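Local coordinates for ER-derived vesicles protein ERV41 (Saccharomyces cerevisiae, PDB 3ZLC), which is a constituent of COPII-coated vesicles needed for efficient transport of some secretory proteins from the endoplasmic reticulum to the Golgi, and facilitates retrograde transport, at residues A[22-27]-A[130-135]; A[36-39]-A[45-48]; A[113-118]-A[149-154]; A[159-164]-A[191-196]. All blocks are in the same frame, centred on the assembly; numbering follows the deposited sequence.

Interaction 1: residues A[22-27]-A[130-135]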
loop_
_atom_site.group_PDB
_atom_site.type_symbol
_atom_site.label_atom_id
_atom_site.label_comp_id
_atom_site.label_asym_id
_atom_site.label_seq_id
_atom_site.Cartn_x
_atom_site.Cartn_y
_atom_site.Cartn_z
ATOM N N ILE A 22 1.841 9.093 -5.040
ATOM C CA ILE A 22 1.405 7.772 -4.598
ATOM C C ILE A 22 0.304 7.968 -3.573
ATOM O O ILE A 22 0.508 8.636 -2.547
ATOM C CB ILE A 22 2.557 6.950 -3.985
ATOM C CG1 ILE A 22 3.647 6.714 -5.034
ATOM C CG2 ILE A 22 2.036 5.612 -3.483
ATOM C CD1 ILE A 22 4.829 5.843 -4.541
ATOM N N ASN A 23 -0.871 7.407 -3.851
ATOM C CA ASN A 23 -2.023 7.586 -2.971
ATOM C C ASN A 23 -2.235 6.301 -2.197
ATOM O O ASN A 23 -2.296 5.221 -2.785
ATOM C CB ASN A 23 -3.286 7.906 -3.774
ATOM C CG ASN A 23 -3.039 8.915 -4.869
ATOM O OD1 ASN A 23 -2.693 10.075 -4.599
ATOM N ND2 ASN A 23 -3.230 8.490 -6.119
ATOM N N MET A 24 -2.371 6.408 -0.879
ATOM C CA MET A 24 -2.415 5.229 -0.024
ATOM C C MET A 24 -3.477 5.362 1.074
ATOM O O MET A 24 -3.641 6.427 1.655
ATOM C CB MET A 24 -1.037 5.021 0.610
ATOM C CG MET A 24 -0.742 3.598 1.000
ATOM S SD MET A 24 0.820 3.387 1.881
ATOM C CE MET A 24 1.166 5.093 2.331
ATOM N N ASP A 25 -4.172 4.274 1.364
ATOM C CA ASP A 25 -5.092 4.246 2.480
ATOM C C ASP A 25 -5.013 2.806 2.925
ATOM O O ASP A 25 -5.455 1.904 2.213
ATOM C CB ASP A 25 -6.511 4.619 2.043
ATOM C CG ASP A 25 -7.458 4.740 3.234
ATOM O OD1 ASP A 25 -7.531 3.780 4.039
ATOM O OD2 ASP A 25 -8.083 5.799 3.393
ATOM N N ILE A 26 -4.360 2.577 4.062
ATOM C CA ILE A 26 -4.043 1.224 4.530
ATOM C C ILE A 26 -4.340 1.106 6.033
ATOM O O ILE A 26 -4.196 2.093 6.758
ATOM C CB ILE A 26 -2.542 0.921 4.245
ATOM C CG1 ILE A 26 -2.282 0.995 2.735
ATOM C CG2 ILE A 26 -2.114 -0.448 4.776
ATOM C CD1 ILE A 26 -0.865 0.712 2.343
ATOM N N TYR A 27 -4.752 -0.081 6.494
ATOM C CA TYR A 27 -4.864 -0.339 7.930
ATOM C C TYR A 27 -3.709 -1.284 8.222
ATOM O O TYR A 27 -3.509 -2.247 7.491
ATOM C CB TYR A 27 -6.173 -1.057 8.288
ATOM C CG TYR A 27 -7.461 -0.323 7.943
ATOM C CD1 TYR A 27 -7.506 1.067 7.850
ATOM C CD2 TYR A 27 -8.629 -1.031 7.709
ATOM C CE1 TYR A 27 -8.705 1.730 7.541
ATOM C CE2 TYR A 27 -9.821 -0.388 7.399
ATOM C CZ TYR A 27 -9.854 0.991 7.312
ATOM O OH TYR A 27 -11.041 1.631 7.007
ATOM N N GLY A 130 11.588 3.063 -7.414
ATOM C CA GLY A 130 11.757 3.364 -6.001
ATOM C C GLY A 130 10.961 2.416 -5.140
ATOM O O GLY A 130 10.434 1.413 -5.630
ATOM N N GLU A 131 10.848 2.737 -3.854
ATOM C CA GLU A 131 10.176 1.831 -2.932
ATOM C C GLU A 131 9.599 2.612 -1.745
ATOM O O GLU A 131 10.243 3.518 -1.222
ATOM C CB GLU A 131 11.182 0.750 -2.497
ATOM C CG GLU A 131 10.841 -0.035 -1.249
ATOM C CD GLU A 131 11.953 -1.009 -0.884
ATOM O OE1 GLU A 131 12.970 -1.058 -1.609
ATOM O OE2 GLU A 131 11.813 -1.728 0.119
ATOM N N LEU A 132 8.365 2.283 -1.365
ATOM C CA LEU A 132 7.745 2.834 -0.160
ATOM C C LEU A 132 7.739 1.735 0.900
ATOM O O LEU A 132 7.274 0.625 0.628
ATOM C CB LEU A 132 6.307 3.227 -0.470
ATOM C CG LEU A 132 5.446 3.670 0.705
ATOM C CD1 LEU A 132 5.916 5.011 1.193
ATOM C CD2 LEU A 132 4.002 3.745 0.261
ATOM N N GLN A 133 8.244 2.043 2.097
ATOM C CA GLN A 133 8.451 1.046 3.149
ATOM C C GLN A 133 7.688 1.408 4.423
ATOM O O GLN A 133 7.833 2.518 4.954
ATOM C CB GLN A 133 9.958 0.934 3.488
ATOM C CG GLN A 133 10.880 0.730 2.270
ATOM C CD GLN A 133 12.345 0.616 2.660
ATOM O OE1 GLN A 133 12.775 1.200 3.651
ATOM N NE2 GLN A 133 13.113 -0.148 1.888
ATOM N N ILE A 134 6.890 0.462 4.918
ATOM C CA ILE A 134 6.273 0.584 6.241
ATOM C C ILE A 134 6.897 -0.464 7.179
ATOM O O ILE A 134 6.652 -1.659 7.007
ATOM C CB ILE A 134 4.763 0.312 6.155
ATOM C CG1 ILE A 134 4.104 1.256 5.138
ATOM C CG2 ILE A 134 4.108 0.435 7.526
ATOM C CD1 ILE A 134 2.625 0.958 4.906
ATOM N N THR A 135 7.696 -0.023 8.150
ATOM C CA THR A 135 8.373 -0.927 9.078
ATOM C C THR A 135 8.288 -0.434 10.524
ATOM O O THR A 135 7.689 0.618 10.811
ATOM C CB THR A 135 9.878 -1.121 8.724
ATOM O OG1 THR A 135 10.577 0.111 8.933
ATOM C CG2 THR A 135 10.063 -1.561 7.284
#
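Behind L132 and I134, which meet M24 and I26 across the contact, the strand 130-135 carries a side-chain bond of its own: Q133 NE2 donates to E131 OE2 at 2.7 Å. The oxygen lies in the amide plane of Q133, whereas the NH2 approaches from above the carboxylate plane. This pair sits on the reverse of the strand, and the surface turned to 22-27 is purely apolar. M24 and L132 reach toward each other tip to tip, with M24 SD 3.6 Å from L132 CD2. Both chains start with CG anti to the backbone N (chi1 -154° for M24), which helps carry their ends into the space between the strands. Alongside, I26 CD1 and I134 CD1 touch more loosely at 4.3 Å. M24 and I26 are each modelled in two conformations, so these contacts describe one of them. The strand axes come no nearer than 10.9 Å and run 21° apart, a spacing and twist that fit two sheets packed face to face in a beta sandwich; I37 and V39 also border L132, and F161 lies against M24. With sulfur and methyl groups alone meeting here, cohesion rests on dispersion and exclusion of water, without directional bonds to fix exact side-chain positions.

Interaction 2: residues A[36-39]-A[45-48]; sequences QINV and DRKL
V39 and K47 form an antiparallel hydrogen-bonded pair: V39 N gives its hydrogen to K47 O at 2.9 Å. K47 N returns one to V39 O at 2.8 Å, and both bonds are nearly straight. V39 O also receives a CA-H...O contact from R46 CA. Next along, N38 and L48 are a non-hydrogen-bonded pair, so the backbone of N38 turns to the other neighbour, its O taking the N-H of Q133, while I37 pairs with V49. This alternation is that of antiparallel strands, and with only a short connection between them strands 35-41 and 47-48 form a beta hairpin, laid against strand 130-136. On the face carrying N38 and L48, N38 ND2 donates to Q36 OE1 at 2.9 Å, arriving from above the carbonyl plane of Q36 while the acceptor lies in the amide plane of N38. Q36 NE2, on the same amide as OE1, is satisfied by A136 O. L48 CD2 rests 3.6 Å from N38 OD1, and the R46 side chain crosses that of N38 at about a right angle, its CD 3.9 Å from N38 CB. With an alanine at Q36, N38 ND2 and A136 O would probably lose these partners, and the N38 amide would be freer to turn. N38 is modelled in two conformations, and the amide contacts belong to one of them.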
loop_
_atom_site.group_PDB
_atom_site.type_symbol
_atom_site.label_atom_id
_atom_site.label_comp_id
_atom_site.label_asym_id
_atom_site.label_seq_id
_atom_site.Cartn_x
_atom_site.Cartn_y
_atom_site.Cartn_z
ATOM N N GLN A 36 7.320 3.403 11.198
ATOM C CA GLN A 36 7.962 4.441 10.401
ATOM C C GLN A 36 7.715 4.155 8.919
ATOM O O GLN A 36 7.630 2.992 8.492
ATOM C CB GLN A 36 9.462 4.540 10.708
ATOM C CG GLN A 36 10.299 3.372 10.189
ATOM C CD GLN A 36 11.794 3.641 10.289
ATOM O OE1 GLN A 36 12.272 4.709 9.895
ATOM N NE2 GLN A 36 12.537 2.673 10.820
ATOM N N ILE A 37 7.575 5.215 8.133
ATOM C CA ILE A 37 7.293 5.059 6.706
ATOM C C ILE A 37 8.382 5.805 5.942
ATOM O O ILE A 37 8.596 7.004 6.181
ATOM C CB ILE A 37 5.894 5.584 6.380
ATOM C CG1 ILE A 37 4.850 4.789 7.178
ATOM C CG2 ILE A 37 5.594 5.509 4.870
ATOM C CD1 ILE A 37 3.476 5.290 7.000
ATOM N N ASN A 38 9.103 5.084 5.078
ATOM C CA ASN A 38 10.206 5.661 4.311
ATOM C C ASN A 38 9.975 5.541 2.801
ATOM O O ASN A 38 9.321 4.602 2.339
ATOM C CB ASN A 38 11.522 4.959 4.656
ATOM C CG ASN A 38 12.059 5.339 6.036
ATOM O OD1 ASN A 38 12.802 6.315 6.183
ATOM N ND2 ASN A 38 11.698 4.554 7.052
ATOM N N VAL A 39 10.526 6.486 2.044
ATOM C CA VAL A 39 10.557 6.389 0.586
ATOM C C VAL A 39 12.026 6.412 0.192
ATOM O O VAL A 39 12.835 7.154 0.775
ATOM C CB VAL A 39 9.802 7.548 -0.121
ATOM C CG1 VAL A 39 10.096 7.542 -1.619
ATOM C CG2 VAL A 39 8.319 7.420 0.077
ATOM N N ASP A 45 18.733 8.589 -1.033
ATOM C CA ASP A 45 18.746 7.748 0.149
ATOM C C ASP A 45 17.370 7.821 0.806
ATOM O O ASP A 45 16.548 8.662 0.437
ATOM C CB ASP A 45 19.811 8.262 1.117
ATOM C CG ASP A 45 20.390 7.165 1.985
ATOM O OD1 ASP A 45 20.780 6.110 1.430
ATOM O OD2 ASP A 45 20.449 7.358 3.219
ATOM N N ARG A 46 17.122 6.941 1.773
ATOM C CA ARG A 46 15.848 6.925 2.497
ATOM C C ARG A 46 15.413 8.292 3.010
ATOM O O ARG A 46 16.159 8.973 3.722
ATOM C CB ARG A 46 15.900 5.952 3.672
ATOM C CG ARG A 46 16.085 4.518 3.250
ATOM C CD ARG A 46 15.140 3.584 3.988
ATOM N NE ARG A 46 15.846 2.398 4.466
ATOM C CZ ARG A 46 16.323 1.440 3.674
ATOM N NH1 ARG A 46 16.172 1.519 2.360
ATOM N NH2 ARG A 46 16.955 0.399 4.197
ATOM N N LYS A 47 14.203 8.683 2.624
ATOM C CA LYS A 47 13.560 9.884 3.142
ATOM C C LYS A 47 12.362 9.484 3.998
ATOM O O LYS A 47 11.441 8.800 3.521
ATOM C CB LYS A 47 13.101 10.790 1.994
ATOM C CG LYS A 47 12.271 11.993 2.434
ATOM C CD LYS A 47 12.010 12.951 1.274
ATOM C CE LYS A 47 11.038 12.371 0.245
ATOM N NZ LYS A 47 10.911 13.243 -0.965
ATOM N N LEU A 48 12.380 9.905 5.258
ATOM C CA LEU A 48 11.254 9.676 6.166
ATOM C C LEU A 48 10.005 10.408 5.690
ATOM O O LEU A 48 10.028 11.618 5.449
ATOM C CB LEU A 48 11.601 10.119 7.587
ATOM C CG LEU A 48 12.088 9.038 8.553
ATOM C CD1 LEU A 48 12.510 9.656 9.882
ATOM C CD2 LEU A 48 11.012 8.004 8.783
#

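Interaction 3: residues A[113-118]-A[149-154]; sequences EFNGCH and LEELKF
N115 and K153 meet through a water, which accepts from N115 ND2 and from K153 NZ, both at 3.1 Å, and donates to E151 O at 2.6 Å. Direct polar contact between the segments is weaker: N115 ND2 stands 3.6 Å from E151 OE1, a near approach and not a hydrogen bond, with the amide and carboxylate planes 50° apart. Conformation explains how the groups gather. E151 has CG beside its backbone N and then bends at chi2 (-43°), so that a chain leaving its backbone at a slant still brings its carboxylate nearer N115. K153 is folded in its outer half, at chi3 (-91°) and again at chi4. The bent chain passes E113, whose CA lies 4.1 Å from K153 CE, and the K153 side chain crosses that of N115 at about a right angle, bringing NZ near ND2. There NZ also bonds to P112 O, a second fixed point beyond the water. L152 N reaches back to L149 O at 2.8 Å, in keeping with the 3-10 turn that presents E151. N29 ND2 bonds to the carbonyls of both E113 and N115, while T30 OG1 bonds to K153 O, so residues 29-30 tie the two segments together from a third side. This is a water-bridged loop-to-loop junction at one end of a lumenal beta-sandwich, next to the C32-C117 disulfide.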
loop_
_atom_site.group_PDB
_atom_site.type_symbol
_atom_site.label_atom_id
_atom_site.label_comp_id
_atom_site.label_asym_id
_atom_site.label_seq_id
_atom_site.Cartn_x
_atom_site.Cartn_y
_atom_site.Cartn_z
ATOM N N GLU A 113 -4.661 -8.063 19.830
ATOM C CA GLU A 113 -5.087 -8.569 18.522
ATOM C C GLU A 113 -5.603 -7.445 17.626
ATOM O O GLU A 113 -5.611 -7.576 16.402
ATOM C CB GLU A 113 -6.189 -9.627 18.674
ATOM C CG GLU A 113 -5.696 -11.060 18.853
ATOM C CD GLU A 113 -6.838 -12.053 19.020
ATOM O OE1 GLU A 113 -7.974 -11.726 18.618
ATOM O OE2 GLU A 113 -6.602 -13.157 19.561
ATOM N N PHE A 114 -6.031 -6.344 18.241
ATOM C CA PHE A 114 -6.682 -5.267 17.501
ATOM C C PHE A 114 -5.871 -3.979 17.394
ATOM O O PHE A 114 -6.366 -2.999 16.816
ATOM C CB PHE A 114 -8.065 -4.977 18.095
ATOM C CG PHE A 114 -8.932 -6.198 18.212
ATOM C CD1 PHE A 114 -9.345 -6.873 17.071
ATOM C CD2 PHE A 114 -9.320 -6.683 19.457
ATOM C CE1 PHE A 114 -10.133 -8.006 17.166
ATOM C CE2 PHE A 114 -10.118 -7.814 19.561
ATOM C CZ PHE A 114 -10.524 -8.479 18.414
ATOM N N ASN A 115 -4.653 -3.976 17.954
ATOM C CA ASN A 115 -3.690 -2.899 17.709
ATOM C C ASN A 115 -3.771 -2.500 16.254
ATOM O O ASN A 115 -3.703 -3.372 15.382
ATOM C CB ASN A 115 -2.257 -3.372 17.992
ATOM C CG ASN A 115 -2.004 -3.634 19.463
ATOM O OD1 ASN A 115 -2.744 -3.162 20.324
ATOM N ND2 ASN A 115 -0.943 -4.382 19.762
ATOM N N GLY A 116 -3.941 -1.210 15.963
ATOM C CA GLY A 116 -4.050 -0.806 14.567
ATOM C C GLY A 116 -3.687 0.635 14.269
ATOM O O GLY A 116 -3.753 1.492 15.145
ATOM N N CYS A 117 -3.292 0.890 13.023
ATOM C CA CYS A 117 -3.016 2.237 12.547
ATOM C C CYS A 117 -3.618 2.415 11.158
ATOM O O CYS A 117 -3.426 1.572 10.269
ATOM C CB CYS A 117 -1.517 2.493 12.458
ATOM S SG CYS A 117 -1.100 4.230 12.093
ATOM N N HIS A 118 -4.362 3.504 10.998
ATOM C CA HIS A 118 -4.913 3.903 9.709
ATOM C C HIS A 118 -3.927 4.882 9.079
ATOM O O HIS A 118 -3.766 6.012 9.565
ATOM C CB HIS A 118 -6.263 4.586 9.926
ATOM C CG HIS A 118 -6.955 4.987 8.661
ATOM N ND1 HIS A 118 -8.024 5.864 8.643
ATOM C CD2 HIS A 118 -6.754 4.611 7.372
ATOM C CE1 HIS A 118 -8.432 6.030 7.396
ATOM N NE2 HIS A 118 -7.689 5.284 6.605
ATOM N N LEU A 149 8.627 -7.328 19.698
ATOM C CA LEU A 149 8.022 -8.122 18.632
ATOM C C LEU A 149 6.537 -8.363 18.898
ATOM O O LEU A 149 5.721 -8.306 17.980
ATOM C CB LEU A 149 8.778 -9.443 18.456
ATOM C CG LEU A 149 10.233 -9.280 18.009
ATOM C CD1 LEU A 149 10.940 -10.619 17.832
ATOM C CD2 LEU A 149 10.288 -8.468 16.726
ATOM N N GLU A 150 6.209 -8.598 20.170
ATOM C CA GLU A 150 4.837 -8.804 20.637
ATOM C C GLU A 150 3.875 -7.767 20.058
ATOM O O GLU A 150 2.751 -8.089 19.657
ATOM C CB GLU A 150 4.834 -8.742 22.166
ATOM C CG GLU A 150 3.482 -8.933 22.837
ATOM C CD GLU A 150 3.578 -8.882 24.363
ATOM O OE1 GLU A 150 4.714 -8.859 24.893
ATOM O OE2 GLU A 150 2.519 -8.865 25.033
ATOM N N GLU A 151 4.353 -6.527 19.974
ATOM C CA GLU A 151 3.547 -5.395 19.531
ATOM C C GLU A 151 3.416 -5.295 18.031
ATOM O O GLU A 151 2.504 -4.623 17.539
ATOM C CB GLU A 151 4.158 -4.089 20.041
ATOM C CG GLU A 151 4.280 -4.052 21.539
ATOM C CD GLU A 151 3.036 -4.600 22.198
ATOM O OE1 GLU A 151 1.931 -4.116 21.865
ATOM O OE2 GLU A 151 3.160 -5.524 23.035
ATOM N N LEU A 152 4.335 -5.943 17.316
ATOM C CA LEU A 152 4.442 -5.810 15.864
ATOM C C LEU A 152 3.627 -6.861 15.138
ATOM O O LEU A 152 3.829 -8.057 15.338
ATOM C CB LEU A 152 5.890 -5.968 15.410
ATOM C CG LEU A 152 6.909 -4.901 15.759
ATOM C CD1 LEU A 152 8.118 -5.089 14.865
ATOM C CD2 LEU A 152 6.292 -3.538 15.555
ATOM N N LYS A 153 2.714 -6.419 14.281
ATOM C CA LYS A 153 1.946 -7.341 13.466
ATOM C C LYS A 153 1.697 -6.667 12.135
ATOM O O LYS A 153 1.096 -5.589 12.092
ATOM C CB LYS A 153 0.613 -7.680 14.135
ATOM C CG LYS A 153 0.731 -8.457 15.438
ATOM C CD LYS A 153 -0.576 -9.155 15.782
ATOM C CE LYS A 153 -1.459 -8.292 16.652
ATOM N NZ LYS A 153 -0.861 -8.084 17.999
ATOM N N PHE A 154 2.158 -7.285 11.051
ATOM C CA PHE A 154 2.037 -6.646 9.741
ATOM C C PHE A 154 0.877 -7.145 8.881
ATOM O O PHE A 154 0.847 -6.916 7.667
ATOM C CB PHE A 154 3.382 -6.672 8.997
ATOM C CG PHE A 154 4.428 -5.794 9.646
ATOM C CD1 PHE A 154 4.325 -4.410 9.579
ATOM C CD2 PHE A 154 5.495 -6.352 10.346
ATOM C CE1 PHE A 154 5.283 -3.587 10.193
ATOM C CE2 PHE A 154 6.457 -5.542 10.960
ATOM C CZ PHE A 154 6.350 -4.159 10.884
HETATM O O HOH W 1 0.115 -5.330 16.959
#

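Interaction 4: residues A[159-164]-A[191-196]; sequences NEFSFG and YYTSVV
Strand 160-163 crosses strand 191-196 with axes 9.2 Å apart at closest and N-to-C directions 44° from parallel, bringing the CA atoms of F163 and V195 to 7.7 Å. Between them V195 CG2 sits squarely over one face of the F163 ring, 3.5 Å from its centroid and 10° off the normal, a CH-pi contact. The first torsion of F163 (chi1 -64°) sets CG beside the backbone N, and the ring then lies beneath the valine; V195 CG1 reaches F163 CB and CG from the same residue. T193 OG1 approaches F163 CZ obliquely at 3.5 Å, but its polar need is met elsewhere, by a hydrogen bond with K237 O. T193 CG2 touches F161 CE2 more loosely, at 4.4 Å. Alternate residues, F161 and F163 on one strand and T193 and V195 on the other, thus fill the interior between two sheets, the packing of a beta sandwich, where F161 also stacks on F236. Replacing F163 by an alanine would probably open a gap under V195 CG2 and strip the flank of T193. On the other face of the strand, S162 OG donates to E160 OE2 at 2.7 Å, meeting the carboxylate on its anti side, and accepts from N23 ND2. At the strand's start N159 and E160 both face D25 in a classic beta bulge.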
loop_
_atom_site.group_PDB
_atom_site.type_symbol
_atom_site.label_atom_id
_atom_site.label_comp_id
_atom_site.label_asym_id
_atom_site.label_seq_id
_atom_site.Cartn_x
_atom_site.Cartn_y
_atom_site.Cartn_z
ATOM N N ASN A 159 -6.908 -0.302 1.445
ATOM C CA ASN A 159 -8.158 0.222 0.904
ATOM C C ASN A 159 -7.886 0.904 -0.427
ATOM O O ASN A 159 -8.667 0.759 -1.376
ATOM C CB ASN A 159 -8.827 1.191 1.886
ATOM C CG ASN A 159 -9.127 0.539 3.202
ATOM O OD1 ASN A 159 -9.824 -0.479 3.241
ATOM N ND2 ASN A 159 -8.564 1.086 4.297
ATOM N N GLU A 160 -6.768 1.620 -0.492
ATOM C CA GLU A 160 -6.310 2.232 -1.745
ATOM C C GLU A 160 -4.800 2.191 -1.861
ATOM O O GLU A 160 -4.086 2.392 -0.872
ATOM C CB GLU A 160 -6.756 3.706 -1.848
ATOM C CG GLU A 160 -6.339 4.322 -3.214
ATOM C CD GLU A 160 -6.656 5.806 -3.342
ATOM O OE1 GLU A 160 -7.136 6.407 -2.354
ATOM O OE2 GLU A 160 -6.408 6.373 -4.437
ATOM N N PHE A 161 -4.318 1.937 -3.078
ATOM C CA PHE A 161 -2.921 2.154 -3.423
ATOM C C PHE A 161 -2.886 2.460 -4.919
ATOM O O PHE A 161 -3.135 1.577 -5.737
ATOM C CB PHE A 161 -2.059 0.929 -3.116
ATOM C CG PHE A 161 -0.598 1.206 -3.234
ATOM C CD1 PHE A 161 0.051 1.944 -2.253
ATOM C CD2 PHE A 161 0.127 0.766 -4.339
ATOM C CE1 PHE A 161 1.406 2.231 -2.353
ATOM C CE2 PHE A 161 1.476 1.047 -4.448
ATOM C CZ PHE A 161 2.117 1.785 -3.458
ATOM N N SER A 162 -2.629 3.715 -5.270
ATOM C CA SER A 162 -2.746 4.151 -6.664
ATOM C C SER A 162 -1.661 5.174 -6.959
ATOM O O SER A 162 -1.013 5.699 -6.029
ATOM C CB SER A 162 -4.132 4.758 -6.929
ATOM O OG SER A 162 -4.319 5.930 -6.154
ATOM N N PHE A 163 -1.466 5.443 -8.249
ATOM C CA PHE A 163 -0.450 6.382 -8.735
ATOM C C PHE A 163 -1.140 7.432 -9.564
ATOM O O PHE A 163 -1.865 7.100 -10.527
ATOM C CB PHE A 163 0.547 5.658 -9.645
ATOM C CG PHE A 163 1.350 4.606 -8.938
ATOM C CD1 PHE A 163 0.852 3.324 -8.779
ATOM C CD2 PHE A 163 2.592 4.916 -8.394
ATOM C CE1 PHE A 163 1.586 2.345 -8.110
ATOM C CE2 PHE A 163 3.345 3.939 -7.718
ATOM C CZ PHE A 163 2.834 2.655 -7.579
ATOM N N GLY A 164 -0.921 8.697 -9.214
ATOM C CA GLY A 164 -1.438 9.789 -10.021
ATOM C C GLY A 164 -2.834 10.239 -9.619
ATOM O O GLY A 164 -3.219 10.146 -8.447
ATOM N N TYR A 191 5.257 -5.918 -2.448
ATOM C CA TYR A 191 4.513 -5.817 -3.688
ATOM C C TYR A 191 5.374 -5.141 -4.754
ATOM O O TYR A 191 5.914 -4.040 -4.532
ATOM C CB TYR A 191 3.248 -5.004 -3.470
ATOM C CG TYR A 191 2.292 -5.545 -2.419
ATOM C CD1 TYR A 191 1.348 -6.519 -2.742
ATOM C CD2 TYR A 191 2.307 -5.057 -1.120
ATOM C CE1 TYR A 191 0.444 -7.005 -1.787
ATOM C CE2 TYR A 191 1.410 -5.531 -0.157
ATOM C CZ TYR A 191 0.474 -6.500 -0.508
ATOM O OH TYR A 191 -0.415 -6.978 0.439
ATOM N N TYR A 192 5.506 -5.796 -5.905
ATOM C CA TYR A 192 6.219 -5.214 -7.046
ATOM C C TYR A 192 5.233 -4.700 -8.069
ATOM O O TYR A 192 4.612 -5.486 -8.796
ATOM C CB TYR A 192 7.108 -6.261 -7.707
ATOM C CG TYR A 192 8.279 -6.670 -6.853
ATOM C CD1 TYR A 192 8.162 -7.704 -5.930
ATOM C CD2 TYR A 192 9.508 -6.020 -6.965
ATOM C CE1 TYR A 192 9.241 -8.082 -5.137
ATOM C CE2 TYR A 192 10.593 -6.397 -6.181
ATOM C CZ TYR A 192 10.446 -7.422 -5.270
ATOM O OH TYR A 192 11.510 -7.790 -4.484
ATOM N N THR A 193 5.108 -3.382 -8.149
ATOM C CA THR A 193 4.087 -2.775 -9.005
ATOM C C THR A 193 4.740 -2.157 -10.228
ATOM O O THR A 193 5.768 -1.476 -10.111
ATOM C CB THR A 193 3.290 -1.682 -8.262
ATOM O OG1 THR A 193 4.169 -0.607 -7.875
ATOM C CG2 THR A 193 2.583 -2.277 -7.041
ATOM N N SER A 194 4.164 -2.402 -11.401
ATOM C CA SER A 194 4.726 -1.855 -12.638
ATOM C C SER A 194 3.675 -0.916 -13.209
ATOM O O SER A 194 2.555 -1.338 -13.542
ATOM C CB SER A 194 5.045 -2.972 -13.630
ATOM O OG SER A 194 5.670 -2.457 -14.809
ATOM N N VAL A 195 4.042 0.357 -13.325
ATOM C CA VAL A 195 3.086 1.434 -13.533
ATOM C C VAL A 195 3.109 1.903 -14.988
ATOM O O VAL A 195 4.177 2.174 -15.550
ATOM C CB VAL A 195 3.409 2.615 -12.569
ATOM C CG1 VAL A 195 2.364 3.729 -12.678
ATOM C CG2 VAL A 195 3.468 2.109 -11.122
ATOM N N VAL A 196 1.929 1.994 -15.592
ATOM C CA VAL A 196 1.809 2.400 -16.991
ATOM C C VAL A 196 1.008 3.680 -17.053
ATOM O O VAL A 196 -0.121 3.714 -16.551
ATOM C CB VAL A 196 1.053 1.340 -17.800
ATOM C CG1 VAL A 196 0.983 1.739 -19.288
ATOM C CG2 VAL A 196 1.720 0.009 -17.653
#

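Interactions 1 and 4, with centres about 10 Å apart, both span the gap between the two main sheets: strands 19-28 and 156-163 are neighbours in one, while 130-136 and 188-200 belong to the other. Interaction 2, its centre also about 10 Å from that of interaction 1, extends that second sheet, since strand 35-41 pairs with 130-136; along the chain it is nested inside the loop closed by interaction 1. Interaction 3 lies at a sheet end, its centre about 16 Å from that of interaction 1 and about 24 Å from that of interaction 4, and its segments alternate in sequence with those of interaction 1. Interaction 4 opens after interaction 1 closes. Distant parts of the chain thereby build one compact lumenal domain.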